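Local coordinates for hypothetical conserved protein, GK1056 (Geobacillus kaustophilus, PDB 2QYH), which is of unknown function but belongs to the haloacid dehalogenase-like hydrolases and is probably a magnesium-dependent phosphatase, at residues P22-Q34 and E245-I257. Sequence-based numbering, arbitrary orientation.
Sequences PLSTIEAVRRLKQ and EGIWYGLKQLQLI
W248 fits as a knob between S24, E27, A28 and R31, joining helices 23-34 and 246-253, whose axes lie 36° apart and approach to 8.2 Å. With CG anti to the backbone N (chi1 170°), its indole is carried over helix 23-34: the A28 backbone N meets the ring edge near its plane, 3.7 Å from W248 CE3, and the CB of E27 touches W248 CZ3. Among the aliphatic contacts, the small A28 lets the helices come close, its CB 3.6 Å from L251 CD1 and also against I247 CG2. One turn on, L32 sets CD1 against L251 CD1 and CD2 against L256 CB. I257 sends CD1 to the A28 backbone, while its CG2 lies over one face of the R31 guanidinium, 3.7 Å from R31 NH1. With an alanine in place of I257, CG2 and CD1 are gone, and the R31 guanidinium would probably lose its apolar cover and turn more freely, with a gap beside the A28 backbone. The polar link is a water, accepting from W248 N (2.9 Å), donating to T25 OG1 and hydrogen-bonded to S24 OG. Both helices pack on the mixed sheet of the HAD-like domain: L32 and L256 rest on V6 of strand 5-8, I247 and L251 on F205 of strand 202-206.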
# COMPACT_ATOMS: atom_id res chain seq x y z
N PRO D 22 8.25 12.58 0.64
CA PRO D 22 9.52 13.30 0.48
C PRO D 22 10.74 12.50 0.93
O PRO D 22 10.70 11.80 1.95
CB PRO D 22 9.31 14.55 1.34
CG PRO D 22 7.83 14.74 1.34
CD PRO D 22 7.32 13.33 1.49
N LEU D 23 11.82 12.59 0.16
CA LEU D 23 13.07 11.91 0.48
C LEU D 23 13.58 12.25 1.89
O LEU D 23 14.05 11.37 2.63
CB LEU D 23 14.14 12.28 -0.55
CG LEU D 23 14.51 11.34 -1.70
CD1 LEU D 23 13.32 10.52 -2.18
CD2 LEU D 23 15.08 12.17 -2.83
N SER D 24 13.49 13.53 2.27
CA SER D 24 13.96 13.96 3.58
C SER D 24 13.14 13.44 4.76
O SER D 24 13.60 13.44 5.90
CB SER D 24 14.05 15.49 3.65
OG SER D 24 12.78 16.09 3.51
N THR D 25 11.91 13.00 4.48
CA THR D 25 11.05 12.45 5.53
C THR D 25 11.56 11.04 5.82
O THR D 25 11.53 10.57 6.97
CB THR D 25 9.57 12.41 5.09
OG1 THR D 25 9.06 13.74 5.01
CG2 THR D 25 8.72 11.63 6.09
N ILE D 26 12.05 10.36 4.78
CA ILE D 26 12.61 9.03 4.93
C ILE D 26 13.87 9.16 5.78
O ILE D 26 14.12 8.33 6.66
CB ILE D 26 12.97 8.40 3.55
CG1 ILE D 26 11.69 8.04 2.80
CG2 ILE D 26 13.87 7.17 3.74
CD1 ILE D 26 11.93 7.37 1.47
N GLU D 27 14.67 10.20 5.54
CA GLU D 27 15.88 10.44 6.32
C GLU D 27 15.47 10.76 7.76
O GLU D 27 16.04 10.24 8.72
CB GLU D 27 16.67 11.63 5.78
CG GLU D 27 18.11 11.35 5.37
CD GLU D 27 18.88 10.45 6.32
OE1 GLU D 27 18.76 9.21 6.21
OE2 GLU D 27 19.62 10.98 7.19
N ALA D 28 14.48 11.65 7.88
CA ALA D 28 13.98 12.06 9.18
C ALA D 28 13.65 10.84 10.05
O ALA D 28 14.20 10.69 11.15
CB ALA D 28 12.73 12.93 9.00
N VAL D 29 12.77 9.98 9.55
CA VAL D 29 12.36 8.79 10.28
C VAL D 29 13.56 7.90 10.61
O VAL D 29 13.67 7.37 11.72
CB VAL D 29 11.31 7.97 9.49
CG1 VAL D 29 11.07 6.64 10.17
CG2 VAL D 29 10.00 8.74 9.40
N ARG D 30 14.46 7.74 9.65
CA ARG D 30 15.65 6.93 9.87
C ARG D 30 16.43 7.47 11.07
O ARG D 30 16.76 6.73 11.99
CB ARG D 30 16.54 6.94 8.63
CG ARG D 30 17.94 6.45 8.88
CD ARG D 30 18.82 6.62 7.66
NE ARG D 30 20.22 6.39 7.99
CZ ARG D 30 21.04 7.31 8.47
NH1 ARG D 30 22.29 6.99 8.75
NH2 ARG D 30 20.62 8.56 8.65
N ARG D 31 16.72 8.78 11.05
CA ARG D 31 17.46 9.43 12.12
C ARG D 31 16.76 9.29 13.47
O ARG D 31 17.42 9.01 14.47
CB ARG D 31 17.66 10.92 11.79
CG ARG D 31 18.65 11.21 10.67
CD ARG D 31 20.04 10.76 11.06
NE ARG D 31 20.48 11.44 12.28
CZ ARG D 31 20.96 12.68 12.31
NH1 ARG D 31 21.08 13.39 11.19
NH2 ARG D 31 21.32 13.23 13.47
N LEU D 32 15.44 9.47 13.50
CA LEU D 32 14.71 9.33 14.76
C LEU D 32 14.87 7.93 15.35
O LEU D 32 15.19 7.78 16.53
CB LEU D 32 13.23 9.63 14.56
CG LEU D 32 12.82 11.08 14.32
CD1 LEU D 32 11.32 11.17 14.20
CD2 LEU D 32 13.31 11.96 15.47
N LYS D 33 14.63 6.90 14.54
CA LYS D 33 14.75 5.51 15.00
C LYS D 33 16.16 5.23 15.51
O LYS D 33 16.34 4.59 16.54
CB LYS D 33 14.42 4.55 13.86
CG LYS D 33 12.93 4.40 13.59
CD LYS D 33 12.69 3.98 12.15
CE LYS D 33 11.55 2.98 12.04
NZ LYS D 33 11.99 1.62 12.47
N GLN D 34 17.15 5.72 14.79
CA GLN D 34 18.54 5.53 15.17
C GLN D 34 18.81 6.08 16.58
O GLN D 34 19.58 5.50 17.35
CB GLN D 34 19.41 6.26 14.14
CG GLN D 34 20.83 5.80 14.05
CD GLN D 34 21.54 6.45 12.88
OE1 GLN D 34 21.66 7.68 12.83
NE2 GLN D 34 22.00 5.64 11.93
N GLU D 245 10.54 20.06 2.95
CA GLU D 245 11.26 19.36 4.01
C GLU D 245 10.65 19.73 5.36
O GLU D 245 11.36 19.80 6.37
CB GLU D 245 12.74 19.72 3.98
CG GLU D 245 13.38 19.59 2.61
CD GLU D 245 14.88 19.43 2.70
OE1 GLU D 245 15.49 20.03 3.61
OE2 GLU D 245 15.46 18.70 1.85
N GLY D 246 9.34 19.96 5.37
CA GLY D 246 8.65 20.32 6.59
C GLY D 246 8.96 19.45 7.80
O GLY D 246 9.31 19.95 8.87
N ILE D 247 8.84 18.14 7.63
CA ILE D 247 9.11 17.23 8.73
C ILE D 247 10.56 17.21 9.17
O ILE D 247 10.84 17.28 10.37
CB ILE D 247 8.64 15.82 8.37
CG1 ILE D 247 7.12 15.80 8.40
CG2 ILE D 247 9.23 14.80 9.35
CD1 ILE D 247 6.51 14.49 8.07
N TRP D 248 11.49 17.14 8.22
CA TRP D 248 12.91 17.14 8.55
C TRP D 248 13.29 18.42 9.28
O TRP D 248 13.94 18.38 10.33
CB TRP D 248 13.74 17.01 7.27
CG TRP D 248 15.20 17.24 7.48
CD1 TRP D 248 15.86 18.43 7.37
CD2 TRP D 248 16.18 16.28 7.90
NE1 TRP D 248 17.19 18.27 7.68
CE2 TRP D 248 17.41 16.96 8.02
CE3 TRP D 248 16.13 14.91 8.19
CZ2 TRP D 248 18.59 16.32 8.41
CZ3 TRP D 248 17.30 14.27 8.58
CH2 TRP D 248 18.51 14.98 8.68
N TYR D 249 12.88 19.55 8.72
CA TYR D 249 13.18 20.85 9.30
C TYR D 249 12.62 20.95 10.71
O TYR D 249 13.32 21.35 11.64
CB TYR D 249 12.59 21.96 8.42
CG TYR D 249 12.86 23.34 8.96
CD1 TYR D 249 11.87 24.05 9.64
CD2 TYR D 249 14.11 23.94 8.81
CE1 TYR D 249 12.12 25.32 10.17
CE2 TYR D 249 14.37 25.20 9.33
CZ TYR D 249 13.38 25.88 10.01
OH TYR D 249 13.66 27.13 10.52
N GLY D 250 11.35 20.58 10.86
CA GLY D 250 10.72 20.65 12.16
C GLY D 250 11.46 19.83 13.20
O GLY D 250 11.78 20.32 14.28
N LEU D 251 11.74 18.57 12.86
CA LEU D 251 12.44 17.69 13.78
C LEU D 251 13.81 18.26 14.13
O LEU D 251 14.31 18.08 15.24
CB LEU D 251 12.57 16.29 13.15
CG LEU D 251 11.29 15.46 13.02
CD1 LEU D 251 11.55 14.26 12.12
CD2 LEU D 251 10.79 15.03 14.40
N LYS D 252 14.42 18.95 13.17
CA LYS D 252 15.73 19.55 13.37
C LYS D 252 15.59 20.71 14.37
O LYS D 252 16.36 20.83 15.33
CB LYS D 252 16.25 20.07 12.03
CG LYS D 252 17.76 20.18 11.94
CD LYS D 252 18.39 18.83 11.69
CE LYS D 252 19.91 18.93 11.73
NZ LYS D 252 20.44 19.95 10.79
N GLN D 253 14.60 21.56 14.14
CA GLN D 253 14.34 22.70 15.00
C GLN D 253 14.08 22.24 16.44
O GLN D 253 14.64 22.78 17.38
CB GLN D 253 13.12 23.47 14.48
CG GLN D 253 13.35 24.96 14.31
CD GLN D 253 14.56 25.26 13.45
OE1 GLN D 253 14.69 24.75 12.34
NE2 GLN D 253 15.45 26.11 13.95
N LEU D 254 13.22 21.23 16.59
CA LEU D 254 12.88 20.68 17.90
C LEU D 254 14.07 19.93 18.48
O LEU D 254 14.03 19.46 19.62
CB LEU D 254 11.67 19.75 17.78
CG LEU D 254 10.38 20.42 17.31
CD1 LEU D 254 9.29 19.38 17.14
CD2 LEU D 254 9.96 21.49 18.30
N GLN D 255 15.11 19.81 17.68
CA GLN D 255 16.33 19.14 18.09
C GLN D 255 16.17 17.65 18.38
O GLN D 255 16.89 17.09 19.22
CB GLN D 255 16.94 19.87 19.29
CG GLN D 255 17.24 21.32 18.98
CD GLN D 255 18.10 21.99 20.02
OE1 GLN D 255 17.75 22.03 21.20
NE2 GLN D 255 19.24 22.53 19.59
N LEU D 256 15.22 17.02 17.70
CA LEU D 256 15.02 15.59 17.86
C LEU D 256 16.04 14.97 16.92
O LEU D 256 16.37 13.79 17.04
CB LEU D 256 13.60 15.19 17.47
CG LEU D 256 12.55 15.41 18.56
CD1 LEU D 256 11.17 15.06 18.04
CD2 LEU D 256 12.90 14.57 19.79
N ILE D 257 16.54 15.79 16.01
CA ILE D 257 17.57 15.37 15.05
C ILE D 257 18.70 16.40 15.11
O ILE D 257 18.49 17.50 14.55
CB ILE D 257 17.04 15.34 13.61
CG1 ILE D 257 16.01 14.24 13.46
CG2 ILE D 257 18.20 15.14 12.65
CD1 ILE D 257 15.51 14.09 12.05
O HOH W 1 10.90 16.30 5.47